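Long-range contacts in LYND (Lyngbya aestuarii, PDB 4V1T), which probably catalyses the ATP-dependent cyclodehydration of cysteine side chains in precursor peptides to thiazoline heterocycles, as a YcaO-family enzyme: residues S429-G434 against C512-P517; E454-F459 against K731-G736; P508-Y513 against R523-D528. All blocks are in the same frame, centred on the assembly; numbering follows the deposited sequence.

Contact 1: S429-G434 against C512-P517; sequences SGIFQG and CYYHYP
Phe432 of 429-434 reaches across to Tyr516 and Pro517 of 512-517, beside a single beta bridge that pairs Ile431 with Tyr514. Two backbone bonds flank the bridge: Tyr514 N donates to Gly430 O (2.8 Å), and Phe432 N to Tyr514 O (3.0 Å). From this backbone the Phe432 side chain can be followed outward. Its CB passes Tyr514 O at 3.2 Å and lies against Tyr513 CB. With CG anti to the backbone N (chi1 180°), the ring runs alongside Tyr516, which turns an edge to its face in a T-shaped stack, planes at 75°. Tyr516 CD1 stands over the ring centre, meeting CD1, CE1 and, at 3.7 Å, CZ of Phe432, while Gly434 N covers the opposite face. Phe432 CD2 and CE2 lie by Pro517 CD, CD2 at 3.8 Å. Replacing Phe432 with alanine is likely to leave the Tyr516 edge without its aromatic face and open a gap beside Pro517. At Gly430, Tyr514 CD2 packs 3.6 Å from Gly430 C, and a beta carbon on that glycine would collide with the tyrosine ring. The contact joins the loop after helix 413-429 to that after helix 509-512; Phe432 and Tyr516 both rest on Thr509, and Tyr513 on Thr494 of strand 491-498.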
loop_
_atom_site.group_PDB
_atom_site.type_symbol
_atom_site.label_atom_id
_atom_site.label_comp_id
_atom_site.label_asym_id
_atom_site.label_seq_id
_atom_site.Cartn_x
_atom_site.Cartn_y
_atom_site.Cartn_z
ATOM N N SER B 429 -9.752 16.295 14.763
ATOM C CA SER B 429 -10.211 16.039 16.121
ATOM C C SER B 429 -10.384 17.309 16.933
ATOM O O SER B 429 -11.067 17.310 17.944
ATOM C CB SER B 429 -9.230 15.102 16.835
ATOM O OG SER B 429 -9.210 13.821 16.216
ATOM N N GLY B 430 -9.759 18.388 16.484
ATOM C CA GLY B 430 -9.834 19.661 17.176
ATOM C C GLY B 430 -11.039 20.501 16.794
ATOM O O GLY B 430 -11.300 21.530 17.415
ATOM N N ILE B 431 -11.771 20.072 15.769
ATOM C CA ILE B 431 -12.888 20.846 15.259
ATOM C C ILE B 431 -14.117 20.717 16.146
ATOM O O ILE B 431 -14.454 19.633 16.612
ATOM C CB ILE B 431 -13.249 20.433 13.828
ATOM C CG1 ILE B 431 -12.061 20.678 12.890
ATOM C CG2 ILE B 431 -14.466 21.220 13.334
ATOM C CD1 ILE B 431 -12.184 19.982 11.546
ATOM N N PHE B 432 -14.795 21.837 16.354
ATOM C CA PHE B 432 -15.966 21.880 17.217
ATOM C C PHE B 432 -17.164 21.229 16.529
ATOM O O PHE B 432 -17.645 21.726 15.517
ATOM C CB PHE B 432 -16.276 23.329 17.603
ATOM C CG PHE B 432 -17.477 23.484 18.492
ATOM C CD1 PHE B 432 -17.410 23.166 19.838
ATOM C CD2 PHE B 432 -18.666 23.970 17.983
ATOM C CE1 PHE B 432 -18.513 23.326 20.654
ATOM C CE2 PHE B 432 -19.772 24.120 18.791
ATOM C CZ PHE B 432 -19.693 23.799 20.129
ATOM N N GLN B 433 -17.637 20.115 17.085
ATOM C CA GLN B 433 -18.789 19.393 16.539
ATOM C C GLN B 433 -20.109 19.792 17.212
ATOM O O GLN B 433 -21.176 19.718 16.596
ATOM C CB GLN B 433 -18.591 17.886 16.691
ATOM C CG GLN B 433 -17.355 17.339 16.000
ATOM C CD GLN B 433 -17.234 15.835 16.134
ATOM O OE1 GLN B 433 -18.196 15.150 16.497
ATOM N NE2 GLN B 433 -16.049 15.306 15.842
ATOM N N GLY B 434 -20.024 20.203 18.473
ATOM C CA GLY B 434 -21.192 20.606 19.236
ATOM C C GLY B 434 -21.485 19.722 20.443
ATOM O O GLY B 434 -22.467 19.945 21.141
ATOM N N CYS B 512 -10.518 26.339 22.893
ATOM C CA CYS B 512 -10.208 24.918 23.023
ATOM C C CYS B 512 -10.446 24.111 21.747
ATOM O O CYS B 512 -9.900 23.027 21.602
ATOM C CB CYS B 512 -11.037 24.320 24.160
ATOM S SG CYS B 512 -10.692 25.046 25.781
ATOM N N TYR B 513 -11.261 24.631 20.838
ATOM C CA TYR B 513 -11.603 23.920 19.612
ATOM C C TYR B 513 -11.638 24.856 18.415
ATOM O O TYR B 513 -11.859 26.059 18.561
ATOM C CB TYR B 513 -12.955 23.235 19.769
ATOM C CG TYR B 513 -13.022 22.325 20.970
ATOM C CD1 TYR B 513 -12.514 21.027 20.913
ATOM C CD2 TYR B 513 -13.580 22.765 22.169
ATOM C CE1 TYR B 513 -12.568 20.190 22.011
ATOM C CE2 TYR B 513 -13.643 21.934 23.270
ATOM C CZ TYR B 513 -13.132 20.651 23.185
ATOM O OH TYR B 513 -13.183 19.821 24.270
ATOM N N TYR B 514 -11.417 24.290 17.233
ATOM C CA TYR B 514 -11.494 25.049 15.989
ATOM C C TYR B 514 -12.932 25.411 15.654
ATOM O O TYR B 514 -13.858 24.630 15.901
ATOM C CB TYR B 514 -10.908 24.252 14.808
ATOM C CG TYR B 514 -9.442 23.911 14.925
ATOM C CD1 TYR B 514 -8.510 24.878 15.255
ATOM C CD2 TYR B 514 -8.989 22.611 14.699
ATOM C CE1 TYR B 514 -7.172 24.569 15.359
ATOM C CE2 TYR B 514 -7.653 22.295 14.808
ATOM C CZ TYR B 514 -6.749 23.278 15.130
ATOM O OH TYR B 514 -5.414 22.963 15.224
ATOM N N HIS B 515 -13.100 26.585 15.052
ATOM C CA HIS B 515 -14.366 27.003 14.480
ATOM C C HIS B 515 -15.521 26.931 15.469
ATOM O O HIS B 515 -16.598 26.471 15.126
ATOM C CB HIS B 515 -14.692 26.173 13.229
ATOM C CG HIS B 515 -13.637 26.246 12.171
ATOM N ND1 HIS B 515 -12.706 25.250 11.980
ATOM C CD2 HIS B 515 -13.348 27.210 11.266
ATOM C CE1 HIS B 515 -11.897 25.588 10.993
ATOM N NE2 HIS B 515 -12.263 26.774 10.544
ATOM N N TYR B 516 -15.289 27.389 16.697
ATOM C CA TYR B 516 -16.373 27.563 17.656
ATOM C C TYR B 516 -17.107 28.834 17.283
ATOM O O TYR B 516 -16.489 29.878 17.195
ATOM C CB TYR B 516 -15.839 27.664 19.080
ATOM C CG TYR B 516 -16.912 27.944 20.100
ATOM C CD1 TYR B 516 -17.666 26.909 20.648
ATOM C CD2 TYR B 516 -17.185 29.240 20.509
ATOM C CE1 TYR B 516 -18.659 27.162 21.573
ATOM C CE2 TYR B 516 -18.174 29.497 21.438
ATOM C CZ TYR B 516 -18.906 28.451 21.964
ATOM O OH TYR B 516 -19.890 28.685 22.878
ATOM N N PRO B 517 -18.426 28.763 17.075
ATOM C CA PRO B 517 -19.119 29.981 16.647
ATOM C C PRO B 517 -19.367 30.968 17.791
ATOM O O PRO B 517 -19.915 30.582 18.830
ATOM C CB PRO B 517 -20.454 29.455 16.095
ATOM C CG PRO B 517 -20.534 27.995 16.481
ATOM C CD PRO B 517 -19.383 27.693 17.396
#

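Contact 2: E454-F459 against K731-G736; sequences EQCLCF and KVTVPG
The side-chain torsions of Cys456 and Thr733 bring SG and CG2 together: SG stands beside the backbone N of Cys456 (chi1 -60°), while the methyl CG2 of Thr733 is anti to its own backbone N, its place whenever OG1 lies anti to the carbonyl carbon (chi1 -66°). The motif is a short helix, 454-457, set against the end of strand 728-733 where it leaves an antiparallel sheet. Strands 716-719 and 532-535 flank that strand, as the backbone bonds of Thr733 with Leu716 and Val732 with Gly531 indicate. Only 185 Å² is buried in all, so this is a small joint near the surface of the YcaO region.

Its apolar part turns on the cysteine sulfur. SG of Cys456 touches Thr733 CG2 at 3.9 Å and lies 4.2 Å from Pro735 CG, so the thiol spans the last strand residue and the proline two positions on. Leu507 of strand 503-508 also packs on both Cys456 and Thr733, tying the pair to another strand of the same sheet. Pro735 CA approaches the backbone Gln455 O at 3.8 Å, which sets the proline beside the helix backbone as well as beside a side chain.

The helix closes with a bond from Cys458 N to Glu454 O at 3.1 Å, after which Cys458 takes a positive phi of 64°. Across the contact, Gly736 also has a positive phi, and a beta carbon there would be jammed against the carbonyl O of Pro735; the turn therefore calls for glycine. A water bridges the two backbones. It lies 2.7 Å from Cys456 O, to which it probably donates, and accepts from Gly736 N at 2.9 Å.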
loop_
_atom_site.group_PDB
_atom_site.type_symbol
_atom_site.label_atom_id
_atom_site.label_comp_id
_atom_site.label_asym_id
_atom_site.label_seq_id
_atom_site.Cartn_x
_atom_site.Cartn_y
_atom_site.Cartn_z
ATOM N N GLU B 454 -7.288 36.327 27.897
ATOM C CA GLU B 454 -6.152 37.203 27.627
ATOM C C GLU B 454 -4.846 36.674 28.202
ATOM O O GLU B 454 -3.768 37.055 27.756
ATOM C CB GLU B 454 -6.422 38.610 28.172
ATOM C CG GLU B 454 -7.536 39.334 27.434
ATOM C CD GLU B 454 -7.695 40.782 27.878
ATOM O OE1 GLU B 454 -6.700 41.412 28.292
ATOM O OE2 GLU B 454 -8.822 41.294 27.807
ATOM N N GLN B 455 -4.939 35.787 29.185
ATOM C CA GLN B 455 -3.755 35.124 29.725
ATOM C C GLN B 455 -3.117 34.180 28.694
ATOM O O GLN B 455 -1.929 33.853 28.770
ATOM C CB GLN B 455 -4.120 34.334 30.977
ATOM C CG GLN B 455 -4.432 35.196 32.179
ATOM C CD GLN B 455 -4.720 34.360 33.402
ATOM O OE1 GLN B 455 -3.860 33.606 33.866
ATOM N NE2 GLN B 455 -5.941 34.470 33.926
ATOM N N CYS B 456 -3.909 33.740 27.727
ATOM C CA CYS B 456 -3.408 32.847 26.695
ATOM C C CYS B 456 -3.032 33.617 25.443
ATOM O O CYS B 456 -1.994 33.358 24.853
ATOM C CB CYS B 456 -4.452 31.788 26.375
ATOM S SG CYS B 456 -4.869 30.776 27.807
ATOM N N LEU B 457 -3.877 34.573 25.056
ATOM C CA LEU B 457 -3.686 35.306 23.809
ATOM C C LEU B 457 -2.493 36.241 23.885
ATOM O O LEU B 457 -1.631 36.222 23.019
ATOM C CB LEU B 457 -4.949 36.093 23.453
ATOM C CG LEU B 457 -6.226 35.268 23.248
ATOM C CD1 LEU B 457 -7.427 36.182 23.070
ATOM C CD2 LEU B 457 -6.095 34.304 22.071
ATOM N N CYS B 458 -2.448 37.053 24.930
ATOM C CA CYS B 458 -1.345 37.979 25.153
ATOM C C CYS B 458 -1.244 39.048 24.051
ATOM O O CYS B 458 -0.153 39.375 23.589
ATOM C CB CYS B 458 -0.009 37.217 25.272
ATOM S SG CYS B 458 0.060 35.965 26.578
ATOM N N PHE B 459 -2.381 39.593 23.632
ATOM C CA PHE B 459 -2.382 40.761 22.762
ATOM C C PHE B 459 -2.140 42.026 23.609
ATOM O O PHE B 459 -2.533 42.089 24.769
ATOM C CB PHE B 459 -3.711 40.885 22.016
ATOM C CG PHE B 459 -3.874 39.902 20.897
ATOM C CD1 PHE B 459 -3.326 40.155 19.649
ATOM C CD2 PHE B 459 -4.601 38.738 21.078
ATOM C CE1 PHE B 459 -3.482 39.259 18.605
ATOM C CE2 PHE B 459 -4.756 37.827 20.036
ATOM C CZ PHE B 459 -4.200 38.087 18.798
ATOM N N LYS B 731 -5.016 19.215 23.135
ATOM C CA LYS B 731 -4.448 20.549 23.056
ATOM C C LYS B 731 -3.857 20.865 24.413
ATOM O O LYS B 731 -4.569 20.864 25.413
ATOM C CB LYS B 731 -5.490 21.596 22.657
ATOM C CG LYS B 731 -4.950 23.026 22.654
ATOM C CD LYS B 731 -5.948 24.019 22.075
ATOM C CE LYS B 731 -5.316 25.395 21.855
ATOM N NZ LYS B 731 -4.410 25.413 20.665
ATOM N N VAL B 732 -2.546 21.098 24.436
ATOM C CA VAL B 732 -1.851 21.512 25.641
ATOM C C VAL B 732 -1.737 23.033 25.668
ATOM O O VAL B 732 -1.328 23.639 24.678
ATOM C CB VAL B 732 -0.452 20.903 25.712
ATOM C CG1 VAL B 732 0.190 21.215 27.046
ATOM C CG2 VAL B 732 -0.521 19.393 25.481
ATOM N N THR B 733 -2.089 23.628 26.807
ATOM C CA THR B 733 -2.048 25.070 26.978
ATOM C C THR B 733 -1.264 25.444 28.218
ATOM O O THR B 733 -1.580 24.984 29.309
ATOM C CB THR B 733 -3.467 25.659 27.087
ATOM O OG1 THR B 733 -4.133 25.486 25.833
ATOM C CG2 THR B 733 -3.423 27.161 27.424
ATOM N N VAL B 734 -0.252 26.294 28.033
ATOM C CA VAL B 734 0.547 26.822 29.130
ATOM C C VAL B 734 0.451 28.346 29.116
ATOM O O VAL B 734 1.229 29.015 28.441
ATOM C CB VAL B 734 2.017 26.374 29.038
ATOM C CG1 VAL B 734 2.806 26.905 30.217
ATOM C CG2 VAL B 734 2.117 24.850 29.017
ATOM N N PRO B 735 -0.520 28.906 29.850
ATOM C CA PRO B 735 -0.757 30.354 29.809
ATOM C C PRO B 735 0.490 31.175 30.112
ATOM O O PRO B 735 1.140 30.947 31.123
ATOM C CB PRO B 735 -1.812 30.559 30.897
ATOM C CG PRO B 735 -2.537 29.257 30.954
ATOM C CD PRO B 735 -1.482 28.221 30.732
ATOM N N GLY B 736 0.810 32.113 29.223
ATOM C CA GLY B 736 1.996 32.948 29.352
ATOM C C GLY B 736 3.009 32.663 28.254
ATOM O O GLY B 736 3.688 33.564 27.774
HETATM O O HOH W 1 -0.048 32.274 26.463
#

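Contact 3: P508-Y513 against R523-D528; sequences PTALCY and RFARGD
Pro508 and Phe524 open the tight side of a helix-against-loop packing, in which the short helical turn 509-512, whose last bond is long, faces the chain that returns past it before strand 532-535. Pro508 CB comes to the edge of the Phe524 ring, 3.7 Å from CE1. Phe524 holds CG between its backbone N and carbonyl carbon (chi1 59°), a crowded position from which the ring reaches the proline; Phe485 meets this ring edge-to-face. Next along, Ala510 CB lies 4.2 Å from Phe524 CE1 and 4.3 Å from Ala525 CB, while Leu511 CD2 closes on the same Ala525 methyl at 4.0 Å. The alanines and Gly527 are consistent with the close backbones, Leu511 CA to Gly527 CA being 4.5 Å. At Gly527 a beta carbon would run into Tyr513 O.

Beyond this apolar patch no direct hydrogen bond joins the segments, and water fills the role. Ala510 O and Gly527 N are badly aligned; one water instead donates to Ala510 O and accepts from Gly527 N. Leu511 O accepts from two further waters. One, 2.7 Å from Leu511 O, accepts from Asp528 N; the other, 3.0 Å from Leu511 O, donates to Asp528 O at 2.9 Å.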
loop_
_atom_site.group_PDB
_atom_site.type_symbol
_atom_site.label_atom_id
_atom_site.label_comp_id
_atom_site.label_asym_id
_atom_site.label_seq_id
_atom_site.Cartn_x
_atom_site.Cartn_y
_atom_site.Cartn_z
ATOM N N PRO B 508 -12.367 29.466 27.933
ATOM C CA PRO B 508 -13.491 29.590 27.000
ATOM C C PRO B 508 -13.425 28.509 25.912
ATOM O O PRO B 508 -12.350 28.204 25.411
ATOM C CB PRO B 508 -13.338 31.008 26.427
ATOM C CG PRO B 508 -11.967 31.461 26.806
ATOM C CD PRO B 508 -11.578 30.705 28.031
ATOM N N THR B 509 -14.572 27.931 25.579
ATOM C CA THR B 509 -14.658 26.885 24.573
ATOM C C THR B 509 -14.078 27.365 23.249
ATOM O O THR B 509 -13.538 26.573 22.474
ATOM C CB THR B 509 -16.122 26.428 24.384
ATOM O OG1 THR B 509 -16.674 26.040 25.652
ATOM C CG2 THR B 509 -16.209 25.251 23.446
ATOM N N ALA B 510 -14.166 28.668 23.007
ATOM C CA ALA B 510 -13.690 29.257 21.756
ATOM C C ALA B 510 -12.184 29.086 21.568
ATOM O O ALA B 510 -11.686 29.130 20.441
ATOM C CB ALA B 510 -14.067 30.729 21.699
ATOM N N LEU B 511 -11.460 28.911 22.671
ATOM C CA LEU B 511 -10.013 28.702 22.618
ATOM C C LEU B 511 -9.621 27.228 22.480
ATOM O O LEU B 511 -8.530 26.917 22.011
ATOM C CB LEU B 511 -9.347 29.272 23.872
ATOM C CG LEU B 511 -8.968 30.756 23.850
ATOM C CD1 LEU B 511 -8.361 31.132 25.183
ATOM C CD2 LEU B 511 -7.988 31.070 22.729
ATOM N N CYS B 512 -10.518 26.339 22.893
ATOM C CA CYS B 512 -10.208 24.918 23.023
ATOM C C CYS B 512 -10.446 24.111 21.747
ATOM O O CYS B 512 -9.900 23.027 21.602
ATOM C CB CYS B 512 -11.037 24.320 24.160
ATOM S SG CYS B 512 -10.692 25.046 25.781
ATOM N N TYR B 513 -11.261 24.631 20.838
ATOM C CA TYR B 513 -11.603 23.920 19.612
ATOM C C TYR B 513 -11.638 24.856 18.415
ATOM O O TYR B 513 -11.859 26.059 18.561
ATOM C CB TYR B 513 -12.955 23.235 19.769
ATOM C CG TYR B 513 -13.022 22.325 20.970
ATOM C CD1 TYR B 513 -12.514 21.027 20.913
ATOM C CD2 TYR B 513 -13.580 22.765 22.169
ATOM C CE1 TYR B 513 -12.568 20.190 22.011
ATOM C CE2 TYR B 513 -13.643 21.934 23.270
ATOM C CZ TYR B 513 -13.132 20.651 23.185
ATOM O OH TYR B 513 -13.183 19.821 24.270
ATOM N N ARG B 523 -16.723 38.320 19.290
ATOM C CA ARG B 523 -15.763 37.372 18.754
ATOM C C ARG B 523 -14.399 37.619 19.380
ATOM O O ARG B 523 -13.555 38.294 18.799
ATOM C CB ARG B 523 -15.689 37.483 17.227
ATOM C CG ARG B 523 -16.978 37.098 16.516
ATOM C CD ARG B 523 -16.713 36.450 15.166
ATOM N NE ARG B 523 -17.339 37.189 14.069
ATOM C CZ ARG B 523 -18.514 36.896 13.513
ATOM N NH1 ARG B 523 -19.233 35.864 13.935
ATOM N NH2 ARG B 523 -18.977 37.651 12.525
ATOM N N PHE B 524 -14.190 37.063 20.570
ATOM C CA PHE B 524 -13.012 37.385 21.371
ATOM C C PHE B 524 -11.871 36.396 21.202
ATOM O O PHE B 524 -10.840 36.528 21.858
ATOM C CB PHE B 524 -13.389 37.470 22.855
ATOM C CG PHE B 524 -13.976 36.201 23.405
ATOM C CD1 PHE B 524 -13.158 35.166 23.823
ATOM C CD2 PHE B 524 -15.351 36.046 23.500
ATOM C CE1 PHE B 524 -13.701 33.997 24.318
ATOM C CE2 PHE B 524 -15.900 34.884 24.001
ATOM C CZ PHE B 524 -15.077 33.859 24.412
ATOM N N ALA B 525 -12.038 35.412 20.320
ATOM C CA ALA B 525 -10.988 34.431 20.084
ATOM C C ALA B 525 -11.264 33.586 18.854
ATOM O O ALA B 525 -12.411 33.396 18.476
ATOM C CB ALA B 525 -10.839 33.523 21.305
ATOM N N ARG B 526 -10.186 33.104 18.239
ATOM C CA ARG B 526 -10.230 32.044 17.235
ATOM C C ARG B 526 -9.310 30.920 17.700
ATOM O O ARG B 526 -8.128 31.154 17.970
ATOM C CB ARG B 526 -9.766 32.548 15.868
ATOM C CG ARG B 526 -10.800 33.332 15.102
ATOM C CD ARG B 526 -10.202 33.960 13.861
ATOM N NE ARG B 526 -11.149 34.861 13.211
ATOM C CZ ARG B 526 -10.876 35.596 12.135
ATOM N NH1 ARG B 526 -9.672 35.544 11.572
ATOM N NH2 ARG B 526 -11.811 36.385 11.620
ATOM N N GLY B 527 -9.851 29.712 17.809
ATOM C CA GLY B 527 -9.054 28.563 18.225
ATOM C C GLY B 527 -7.875 28.337 17.298
ATOM O O GLY B 527 -8.047 28.242 16.087
ATOM N N ASP B 528 -6.678 28.282 17.867
ATOM C CA ASP B 528 -5.467 28.082 17.080
ATOM C C ASP B 528 -4.939 26.657 17.266
ATOM O O ASP B 528 -5.462 25.884 18.080
ATOM C CB ASP B 528 -4.395 29.123 17.440
ATOM C CG ASP B 528 -3.986 29.087 18.903
ATOM O OD1 ASP B 528 -3.944 28.000 19.514
ATOM O OD2 ASP B 528 -3.682 30.167 19.444
HETATM O O HOH W 2 -12.700 28.384 17.960
HETATM O O HOH W 3 -6.676 28.461 20.862
HETATM O O HOH W 4 -7.998 25.538 19.423
#

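How the contacts relate
Along the chain the segments run 429-434, 454-459, 508-517, 523-528 and 731-736, all within the YcaO region. Contacts 1 and 3 share Cys512 and Tyr513, their centres about 8 Å apart; Tyr514 CE1 packs 3.5 Å from Asp528 O. Contacts 2 and 3, about 11 Å between centres, are joined by a salt bridge from Lys731 NZ to Asp528 OD1 (2.9 Å) and by Leu457 CD2 on Leu511 CD2. Contacts 1 and 2 are farthest apart, about 17 Å between centres. The chain between strands 503-508 and 532-535 of the antiparallel sheet thus connects all three. Contact 1 lies nearest the nucleotide site: the Tyr514 side chain is about 8 Å from a bound magnesium ion and about 9 Å from ADP.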